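Local coordinates for membrane protein (Acinetobacter baumannii AB307-0294, PDB 5DL5) that probably forms a beta-barrel channel through the outer membrane that admits small molecules, antibiotics apparently among them, at residues 294-299 / 318-323; 275-280 / 302-307; 324-329 / 372-377. All coordinates share one frame; numbering follows the deposited sequence.

In the fold
The three contacts join one long loop, between strands 289-300 and 332-341, to the barrel wall. Their centres lie about 8 to 12 Å apart. Contacts 1 and 2 use the neighbouring strands 289-300 and 273-286. Contact 3 reaches the more distant strand 371-384. Contacts 2 and 3 are buried. Contact 1 is partly buried, and its loop segment meets a detergent. The chemistry changes along the wall. Contact 1 relies on a glutamine amide, contact 2 on an asparagine amide and a tyrosine ring, and contact 3 on two glutamates. The loop segments also bind each other: Tyr304 N bonds to Ile327 O, and Tyr306 to Asp325.

Contact 1. Residues 294-299 / 318-323; sequences AYQQNT and LPNSYM. With C8E ((hydroxyethyloxy)tri(ethyloxy)octane), chain B.
The Gln296 and Asn320 side chains lie alongside each other and run opposite ways, their amide planes turned 30° apart. Gln296 comes from the barrel strand, and Asn320 is the centre of an inverse gamma turn in the loop. With CG anti to the backbone N (chi1 -175°) and the chain extended beyond it, the Gln296 amide arrives at the backbone of Asn320. There Gln296 OE1 accepts a hydrogen bond from Asn320 N at 3.2 Å. This donor is tilted 34° from the carbonyl plane. On the other arm, Gln296 NE2 makes a weak bond of 3.4 Å to Asn320 O. The same NE2 also bonds to Phe326 O. Nearer the backbone of Gln296, Asn320 ND2 lies 3.6 Å from Gln296 CB, so the asparagine amide rests beside the glutamine stem. Its polar partners are on strand 332-341, where OD1 meets Gln335 and ND2 meets Ser333. Leu318 stands roughly perpendicular to the Gln296 chain, with Leu318 CB 3.4 Å from Gln296 OE1. The apolar part is small: Ala294 CB sits 3.8 Å from Pro319 CG. At the far end of the loop segment, the detergent hydroxyl O21 gives a 2.9 Å hydrogen bond to Tyr322 O. The contact is therefore mainly polar. One neutral amide takes the N-H of a single loop residue and only weakly serves its C=O, tying the turn to the wall without a charged group.

Contact 2. Residues 275-280 / 302-307; sequences NNIWAI and VGYDYG
Asn275 and Ile277, alternate residues of one strand, both point toward the loop and meet Tyr304. Asn275 has CG anti to its N (chi1 177°), which carries the amide across to the loop backbone. Asn275 ND2 donates to Val302 O at 2.9 Å, with a fairly straight N-H...O angle of 165°. The acceptor lies close to the amide plane of Asn275. ND2 also bonds to Asn298 OD1 on the next strand, and these two partners fix the turn of the amide. Asn275 OD1 is 3.5 Å from Tyr304 CB and approaches the ring obliquely. The amide and ring planes are 31° apart. Ile277 is extended along CG1 and CD1, while its branch CG2 lies between the backbone N and carbonyl carbon. Ile277 CG2 lies over the Tyr304 face, a CH-pi contact 4.1 Å from the ring centroid. Tyr306 CB covers the opposite face, 3.6 Å above the Tyr304 plane near the rim. Tyr304 and Asp305 are each the centre of an inverse gamma turn, and this folding of the backbone brings Tyr306 round to the ring. The loop here folds inward against the barrel wall, consistent with the inward-folded loops that narrow OprD-family channels. The contact lies at strand 273-286, between strands 233-246 and 289-300. Tyr242 of strand 233-246 stacks with Tyr304, whose OH bonds to Ser315 O farther along the loop.

Contact 3. Residues 324-329 / 372-377; sequences SDFIGN and AQEREF
Ser324 is held by two glutamates of the strand through direct hydrogen bonds. Ser324 N donates to Glu376 OE2 at 2.8 Å, reaching the syn side of the carboxylate, 24° out of plane. Ser324 OG donates to Glu374 OE2 at 2.7 Å, from above that carboxylate plane. Ser324 OG also accepts from Phe326 N at 3.2 Å, which closes an ST turn. The serine hydroxyl is thus used both as donor and as acceptor. A water adds an indirect link: it donates to Glu374 OE1 at 2.7 Å and accepts from Ile327 N. Ring contacts come next. Glu374 places CG between its backbone N and carbonyl carbon (chi1 62°) and then runs straight, so that its carboxylate carbon sits over one face of Phe326. The two planes are 40° apart, and Glu374 CG is 3.5 Å from Phe326 CE2. Glu376 meets the ring at its edge instead, with Glu376 OE2 3.9 Å from Phe326 CE1. Both carboxylates are buried, and the donors around them probably help to stabilise any negative charge. The pairing holds the loop on the inner side of the wall, where in OprD-family porins such loops constrict the pore. Strand 371-384 runs between strands 351-365 and 394-404. Val358 of the first touches Phe326. From the second, Tyr402 OH bonds to Glu374 OE2 and Ser400 OG to Glu376 OE1, which also takes Met323 N of the loop.

Contact 1. Residues 294-299 / 318-323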
loop_
_atom_site.group_PDB
_atom_site.type_symbol
_atom_site.label_atom_id
_atom_site.label_comp_id
_atom_site.label_asym_id
_atom_site.label_seq_id
_atom_site.Cartn_x
_atom_site.Cartn_y
_atom_site.Cartn_z
ATOM N N ALA A 294 14.051 13.486 1.819
ATOM C CA ALA A 294 13.255 12.951 2.932
ATOM C C ALA A 294 14.158 12.234 3.891
ATOM O O ALA A 294 15.154 11.629 3.474
ATOM C CB ALA A 294 12.193 12.026 2.425
ATOM N N TYR A 295 13.771 12.258 5.163
ATOM C CA TYR A 295 14.447 11.531 6.242
ATOM C C TYR A 295 13.412 10.765 7.010
ATOM O O TYR A 295 12.322 11.278 7.210
ATOM C CB TYR A 295 15.145 12.574 7.180
ATOM C CG TYR A 295 15.749 11.968 8.386
ATOM C CD1 TYR A 295 17.026 11.357 8.333
ATOM C CD2 TYR A 295 15.061 11.953 9.591
ATOM C CE1 TYR A 295 17.558 10.713 9.468
ATOM C CE2 TYR A 295 15.566 11.334 10.731
ATOM C CZ TYR A 295 16.864 10.750 10.666
ATOM O OH TYR A 295 17.388 10.120 11.805
ATOM N N GLN A 296 13.775 9.536 7.446
ATOM C CA GLN A 296 12.870 8.615 8.046
ATOM C C GLN A 296 13.617 7.920 9.153
ATOM O O GLN A 296 14.779 7.569 9.017
ATOM C CB GLN A 296 12.410 7.618 6.970
ATOM C CG GLN A 296 11.380 6.634 7.354
ATOM C CD GLN A 296 10.794 5.918 6.103
ATOM O OE1 GLN A 296 10.123 6.551 5.309
ATOM N NE2 GLN A 296 11.069 4.665 5.949
ATOM N N GLN A 297 12.979 7.691 10.298
ATOM C CA GLN A 297 13.721 7.003 11.381
ATOM C C GLN A 297 12.778 6.129 12.198
ATOM O O GLN A 297 11.599 6.482 12.432
ATOM C CB GLN A 297 14.306 8.106 12.262
ATOM C CG GLN A 297 14.736 7.669 13.631
ATOM C CD GLN A 297 15.555 8.737 14.388
ATOM O OE1 GLN A 297 15.909 9.821 13.862
ATOM N NE2 GLN A 297 16.070 8.306 15.560
ATOM N N ASN A 298 13.283 4.989 12.598
ATOM C CA ASN A 298 12.602 4.071 13.481
ATOM C C ASN A 298 13.183 4.139 14.885
ATOM O O ASN A 298 14.415 4.234 14.991
ATOM C CB ASN A 298 12.873 2.623 13.021
ATOM C CG ASN A 298 12.173 2.265 11.736
ATOM O OD1 ASN A 298 11.074 1.613 11.768
ATOM N ND2 ASN A 298 12.801 2.676 10.554
ATOM N N THR A 299 12.346 4.071 15.923
ATOM C CA THR A 299 12.854 3.886 17.291
ATOM C C THR A 299 11.961 2.763 17.943
ATOM O O THR A 299 10.914 2.314 17.359
ATOM C CB THR A 299 12.733 5.180 18.110
ATOM O OG1 THR A 299 11.403 5.644 18.078
ATOM C CG2 THR A 299 13.487 6.266 17.519
ATOM N N LEU A 318 4.738 6.301 3.973
ATOM C CA LEU A 318 5.996 6.987 4.311
ATOM C C LEU A 318 6.815 7.126 2.987
ATOM O O LEU A 318 6.586 6.357 2.058
ATOM C CB LEU A 318 6.782 6.106 5.265
ATOM C CG LEU A 318 6.139 5.936 6.645
ATOM C CD1 LEU A 318 6.870 4.889 7.446
ATOM C CD2 LEU A 318 6.138 7.187 7.437
ATOM N N PRO A 319 7.714 8.080 2.915
ATOM C CA PRO A 319 8.376 8.424 1.592
ATOM C C PRO A 319 9.516 7.489 1.214
ATOM O O PRO A 319 9.827 7.292 0.070
ATOM C CB PRO A 319 8.922 9.849 1.889
ATOM C CG PRO A 319 9.216 9.920 3.365
ATOM C CD PRO A 319 8.024 9.113 3.951
ATOM N N ASN A 320 10.199 6.882 2.170
ATOM C CA ASN A 320 11.422 6.093 1.837
ATOM C C ASN A 320 11.017 4.646 1.749
ATOM O O ASN A 320 11.318 3.787 2.626
ATOM C CB ASN A 320 12.545 6.255 2.804
ATOM C CG ASN A 320 13.100 7.681 2.845
ATOM O OD1 ASN A 320 12.679 8.562 2.099
ATOM N ND2 ASN A 320 14.018 7.917 3.771
ATOM N N SER A 321 10.406 4.361 0.607
ATOM C CA SER A 321 9.656 3.138 0.407
ATOM C C SER A 321 9.582 2.851 -1.087
ATOM O O SER A 321 8.845 3.527 -1.792
ATOM C CB SER A 321 8.193 3.270 0.898
ATOM O OG SER A 321 7.595 1.943 0.862
ATOM N N TYR A 322 10.369 1.896 -1.531
ATOM C CA TYR A 322 10.430 1.471 -2.950
ATOM C C TYR A 322 10.469 -0.038 -2.939
ATOM O O TYR A 322 9.505 -0.617 -2.535
ATOM C CB TYR A 322 11.651 2.102 -3.717
ATOM C CG TYR A 322 11.546 3.635 -3.856
ATOM C CD1 TYR A 322 10.718 4.204 -4.849
ATOM C CD2 TYR A 322 12.187 4.494 -2.943
ATOM C CE1 TYR A 322 10.531 5.583 -4.937
ATOM C CE2 TYR A 322 12.019 5.869 -3.016
ATOM C CZ TYR A 322 11.268 6.411 -4.071
ATOM O OH TYR A 322 11.155 7.768 -4.188
ATOM N N MET A 323 11.557 -0.717 -3.268
ATOM C CA MET A 323 11.555 -2.166 -3.093
ATOM C C MET A 323 11.754 -2.400 -1.584
ATOM O O MET A 323 10.990 -3.099 -0.976
ATOM C CB MET A 323 12.604 -2.884 -3.898
ATOM C CG MET A 323 12.567 -4.371 -3.518
ATOM S SD MET A 323 13.854 -5.271 -4.340
ATOM C CE MET A 323 15.315 -4.708 -3.509
HETATM C C6 C8E B . 5.298 -16.359 -0.281
HETATM C C7 C8E B . 5.956 -15.773 -1.563
HETATM C C8 C8E B . 7.498 -15.640 -1.543
HETATM O O9 C8E B . 8.032 -14.471 -2.264
HETATM C C10 C8E B . 8.788 -13.704 -1.332
HETATM C C11 C8E B . 7.858 -12.750 -0.562
HETATM O O12 C8E B . 8.569 -11.666 -0.004
HETATM C C13 C8E B . 9.223 -10.770 -0.913
HETATM C C14 C8E B . 8.347 -9.584 -1.218
HETATM O O15 C8E B . 8.987 -8.321 -1.060
HETATM C C16 C8E B . 9.603 -8.004 0.197
HETATM C C17 C8E B . 9.412 -6.495 0.340
HETATM O O18 C8E B . 9.354 -5.967 -1.020
HETATM C C19 C8E B . 8.438 -4.879 -1.209
HETATM C C20 C8E B . 8.600 -4.350 -2.624
HETATM O O21 C8E B . 7.972 -3.076 -2.947
#

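Contact 2. Residues 275-280 / 302-307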
loop_
_atom_site.group_PDB
_atom_site.type_symbol
_atom_site.label_atom_id
_atom_site.label_comp_id
_atom_site.label_asym_id
_atom_site.label_seq_id
_atom_site.Cartn_x
_atom_site.Cartn_y
_atom_site.Cartn_z
ATOM N N ASN A 275 7.250 0.033 18.138
ATOM C CA ASN A 275 7.955 0.731 17.047
ATOM C C ASN A 275 7.351 2.088 16.996
ATOM O O ASN A 275 6.122 2.208 17.053
ATOM C CB ASN A 275 7.629 0.135 15.701
ATOM C CG ASN A 275 8.271 0.852 14.537
ATOM O OD1 ASN A 275 7.572 1.568 13.778
ATOM N ND2 ASN A 275 9.614 0.682 14.380
ATOM N N ASN A 276 8.179 3.096 16.874
ATOM C CA ASN A 276 7.784 4.386 16.260
ATOM C C ASN A 276 8.603 4.613 14.952
ATOM O O ASN A 276 9.810 4.422 14.916
ATOM C CB ASN A 276 8.050 5.568 17.199
ATOM C CG ASN A 276 7.290 5.422 18.493
ATOM O OD1 ASN A 276 6.095 5.543 18.516
ATOM N ND2 ASN A 276 7.939 5.022 19.509
ATOM N N ILE A 277 7.921 4.984 13.894
ATOM C CA ILE A 277 8.551 5.340 12.607
ATOM C C ILE A 277 7.924 6.662 12.205
ATOM O O ILE A 277 6.713 6.855 12.188
ATOM C CB ILE A 277 8.489 4.228 11.575
ATOM C CG1 ILE A 277 9.318 4.618 10.331
ATOM C CG2 ILE A 277 7.053 3.851 11.277
ATOM C CD1 ILE A 277 9.447 3.488 9.331
ATOM N N TRP A 278 8.785 7.587 11.837
ATOM C CA TRP A 278 8.363 8.897 11.335
ATOM C C TRP A 278 9.269 9.382 10.180
ATOM O O TRP A 278 10.344 8.875 10.020
ATOM C CB TRP A 278 8.262 9.905 12.466
ATOM C CG TRP A 278 9.506 10.185 13.127
ATOM C CD1 TRP A 278 10.041 9.508 14.204
ATOM C CD2 TRP A 278 10.477 11.199 12.759
ATOM N NE1 TRP A 278 11.291 10.024 14.461
ATOM C CE2 TRP A 278 11.610 11.015 13.597
ATOM C CE3 TRP A 278 10.530 12.166 11.767
ATOM C CZ2 TRP A 278 12.715 11.854 13.574
ATOM C CZ3 TRP A 278 11.722 12.965 11.672
ATOM C CH2 TRP A 278 12.774 12.792 12.620
ATOM N N ALA A 279 8.809 10.385 9.442
ATOM C CA ALA A 279 9.480 10.869 8.294
ATOM C C ALA A 279 9.072 12.271 8.010
ATOM O O ALA A 279 7.949 12.644 8.315
ATOM C CB ALA A 279 9.221 10.010 7.093
ATOM N N ILE A 280 10.048 13.064 7.569
ATOM C CA ILE A 280 9.821 14.407 7.086
ATOM C C ILE A 280 10.325 14.509 5.654
ATOM O O ILE A 280 11.401 13.919 5.375
ATOM C CB ILE A 280 10.521 15.460 7.961
ATOM C CG1 ILE A 280 12.036 15.123 8.139
ATOM C CG2 ILE A 280 9.855 15.466 9.309
ATOM C CD1 ILE A 280 12.890 16.192 8.787
ATOM N N VAL A 302 11.558 -2.834 17.962
ATOM C CA VAL A 302 11.259 -3.577 16.787
ATOM C C VAL A 302 11.248 -2.592 15.709
ATOM O O VAL A 302 10.933 -1.410 15.937
ATOM C CB VAL A 302 9.892 -4.412 16.949
ATOM C CG1 VAL A 302 8.671 -3.503 17.088
ATOM C CG2 VAL A 302 9.638 -5.374 15.817
ATOM N N GLY A 303 11.505 -3.063 14.481
ATOM C CA GLY A 303 11.181 -2.293 13.291
ATOM C C GLY A 303 9.693 -2.182 12.967
ATOM O O GLY A 303 8.858 -2.642 13.721
ATOM N N TYR A 304 9.387 -1.486 11.890
ATOM C CA TYR A 304 8.026 -1.284 11.385
ATOM C C TYR A 304 7.615 -2.558 10.595
ATOM O O TYR A 304 7.610 -2.571 9.356
ATOM C CB TYR A 304 7.850 0.037 10.673
ATOM C CG TYR A 304 6.423 0.309 10.294
ATOM C CD1 TYR A 304 5.437 0.334 11.272
ATOM C CD2 TYR A 304 5.986 0.437 8.960
ATOM C CE1 TYR A 304 4.116 0.490 10.951
ATOM C CE2 TYR A 304 4.648 0.700 8.641
ATOM C CZ TYR A 304 3.693 0.642 9.620
ATOM O OH TYR A 304 2.317 0.748 9.425
ATOM N N ASP A 305 7.320 -3.642 11.339
ATOM C CA ASP A 305 7.173 -5.038 10.758
ATOM C C ASP A 305 5.670 -5.148 10.301
ATOM O O ASP A 305 4.906 -5.898 10.885
ATOM C CB ASP A 305 7.535 -6.091 11.792
ATOM C CG ASP A 305 9.027 -6.267 12.043
ATOM O OD1 ASP A 305 9.837 -5.358 11.782
ATOM O OD2 ASP A 305 9.377 -7.234 12.748
ATOM N N TYR A 306 5.253 -4.241 9.403
ATOM C CA TYR A 306 3.896 -4.169 8.893
ATOM C C TYR A 306 3.597 -5.375 7.964
ATOM O O TYR A 306 4.479 -6.027 7.355
ATOM C CB TYR A 306 3.582 -2.809 8.253
ATOM C CG TYR A 306 4.084 -2.674 6.804
ATOM C CD1 TYR A 306 5.416 -2.399 6.522
ATOM C CD2 TYR A 306 3.253 -2.915 5.730
ATOM C CE1 TYR A 306 5.897 -2.314 5.214
ATOM C CE2 TYR A 306 3.727 -2.858 4.470
ATOM C CZ TYR A 306 5.048 -2.586 4.212
ATOM O OH TYR A 306 5.556 -2.581 2.939
ATOM N N GLY A 307 2.331 -5.684 7.831
ATOM C CA GLY A 307 1.969 -6.719 6.855
ATOM C C GLY A 307 2.104 -8.119 7.347
ATOM O O GLY A 307 1.830 -9.006 6.593
#

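Contact 3. Residues 324-329 / 372-377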
loop_
_atom_site.group_PDB
_atom_site.type_symbol
_atom_site.label_atom_id
_atom_site.label_comp_id
_atom_site.label_asym_id
_atom_site.label_seq_id
_atom_site.Cartn_x
_atom_site.Cartn_y
_atom_site.Cartn_z
ATOM N N SER A 324 12.784 -1.798 -0.966
ATOM C CA SER A 324 12.877 -1.813 0.493
ATOM C C SER A 324 12.068 -0.714 1.087
ATOM O O SER A 324 11.926 0.360 0.501
ATOM C CB SER A 324 14.361 -1.639 0.960
ATOM O OG SER A 324 14.412 -1.432 2.334
ATOM N N ASP A 325 11.539 -0.946 2.281
ATOM C CA ASP A 325 10.769 0.079 2.965
ATOM C C ASP A 325 11.532 0.788 4.061
ATOM O O ASP A 325 10.933 1.660 4.750
ATOM C CB ASP A 325 9.555 -0.529 3.568
ATOM C CG ASP A 325 8.536 -0.939 2.489
ATOM O OD1 ASP A 325 8.235 -0.161 1.574
ATOM O OD2 ASP A 325 7.997 -2.009 2.659
ATOM N N PHE A 326 12.791 0.453 4.292
ATOM C CA PHE A 326 13.624 1.279 5.274
ATOM C C PHE A 326 12.968 1.306 6.654
ATOM O O PHE A 326 12.815 2.301 7.307
ATOM C CB PHE A 326 14.013 2.671 4.712
ATOM C CG PHE A 326 14.873 2.541 3.429
ATOM C CD1 PHE A 326 14.281 2.314 2.188
ATOM C CD2 PHE A 326 16.265 2.531 3.494
ATOM C CE1 PHE A 326 15.078 2.066 1.030
ATOM C CE2 PHE A 326 17.089 2.342 2.353
ATOM C CZ PHE A 326 16.475 2.031 1.129
ATOM N N ILE A 327 12.684 0.078 7.091
ATOM C CA ILE A 327 11.806 -0.215 8.268
ATOM C C ILE A 327 12.495 -1.095 9.244
ATOM O O ILE A 327 11.878 -1.565 10.155
ATOM C CB ILE A 327 10.486 -0.963 7.847
ATOM C CG1 ILE A 327 10.826 -2.236 7.023
ATOM C CG2 ILE A 327 9.494 0.027 7.292
ATOM C CD1 ILE A 327 9.609 -3.123 6.691
ATOM N N GLY A 328 13.782 -1.259 9.163
ATOM C CA GLY A 328 14.541 -2.004 10.138
ATOM C C GLY A 328 14.567 -1.333 11.525
ATOM O O GLY A 328 14.312 -0.125 11.709
ATOM N N ASN A 329 14.859 -2.183 12.464
ATOM C CA ASN A 329 14.925 -1.861 13.865
ATOM C C ASN A 329 16.016 -0.743 14.073
ATOM O O ASN A 329 17.130 -0.952 13.687
ATOM C CB ASN A 329 15.176 -3.105 14.651
ATOM C CG ASN A 329 15.207 -2.884 16.180
ATOM O OD1 ASN A 329 15.715 -1.885 16.698
ATOM N ND2 ASN A 329 14.856 -3.912 16.884
ATOM N N ALA A 372 24.044 -2.282 10.679
ATOM C CA ALA A 372 23.811 -2.711 9.268
ATOM C C ALA A 372 23.207 -1.533 8.473
ATOM O O ALA A 372 22.733 -0.489 9.026
ATOM C CB ALA A 372 22.881 -3.981 9.189
ATOM N N GLN A 373 23.324 -1.671 7.155
ATOM C CA GLN A 373 22.993 -0.615 6.199
ATOM C C GLN A 373 22.411 -1.210 4.946
ATOM O O GLN A 373 22.670 -2.339 4.631
ATOM C CB GLN A 373 24.323 0.112 5.747
ATOM C CG GLN A 373 25.038 0.708 6.907
ATOM C CD GLN A 373 26.468 0.972 6.635
ATOM O OE1 GLN A 373 26.877 2.098 6.623
ATOM N NE2 GLN A 373 27.251 -0.090 6.418
ATOM N N GLU A 374 21.734 -0.364 4.194
ATOM C CA GLU A 374 21.210 -0.740 2.914
ATOM C C GLU A 374 21.109 0.505 2.032
ATOM O O GLU A 374 21.052 1.641 2.544
ATOM C CB GLU A 374 19.806 -1.328 3.073
ATOM C CG GLU A 374 18.775 -0.385 3.655
ATOM C CD GLU A 374 17.362 -1.055 3.858
ATOM O OE1 GLU A 374 16.583 -0.648 4.745
ATOM O OE2 GLU A 374 16.985 -2.006 3.092
ATOM N N ARG A 375 21.152 0.281 0.727
ATOM C CA ARG A 375 20.825 1.321 -0.183
ATOM C C ARG A 375 20.127 0.835 -1.440
ATOM O O ARG A 375 20.384 -0.268 -1.911
ATOM C CB ARG A 375 22.142 2.015 -0.638
ATOM C CG ARG A 375 22.962 1.220 -1.566
ATOM C CD ARG A 375 24.249 1.986 -1.886
ATOM N NE ARG A 375 24.965 1.208 -2.840
ATOM C CZ ARG A 375 25.925 0.342 -2.561
ATOM N NH1 ARG A 375 26.360 0.178 -1.300
ATOM N NH2 ARG A 375 26.445 -0.368 -3.567
ATOM N N GLU A 376 19.403 1.779 -2.023
ATOM C CA GLU A 376 18.610 1.525 -3.159
ATOM C C GLU A 376 18.648 2.667 -4.140
ATOM O O GLU A 376 18.403 3.820 -3.766
ATOM C CB GLU A 376 17.118 1.282 -2.741
ATOM C CG GLU A 376 16.313 0.664 -3.872
ATOM C CD GLU A 376 14.882 0.242 -3.476
ATOM O OE1 GLU A 376 14.061 0.100 -4.433
ATOM O OE2 GLU A 376 14.541 0.035 -2.255
ATOM N N PHE A 377 18.973 2.329 -5.358
ATOM C CA PHE A 377 18.861 3.200 -6.555
ATOM C C PHE A 377 17.626 2.783 -7.425
ATOM O O PHE A 377 17.526 1.636 -7.921
ATOM C CB PHE A 377 20.138 3.177 -7.424
ATOM C CG PHE A 377 20.114 4.194 -8.580
ATOM C CD1 PHE A 377 19.663 5.528 -8.392
ATOM C CD2 PHE A 377 20.548 3.834 -9.913
ATOM C CE1 PHE A 377 19.645 6.442 -9.465
ATOM C CE2 PHE A 377 20.555 4.767 -10.967
ATOM C CZ PHE A 377 20.120 6.050 -10.755
HETATM O O HOH W 1 14.543 -2.181 5.639
#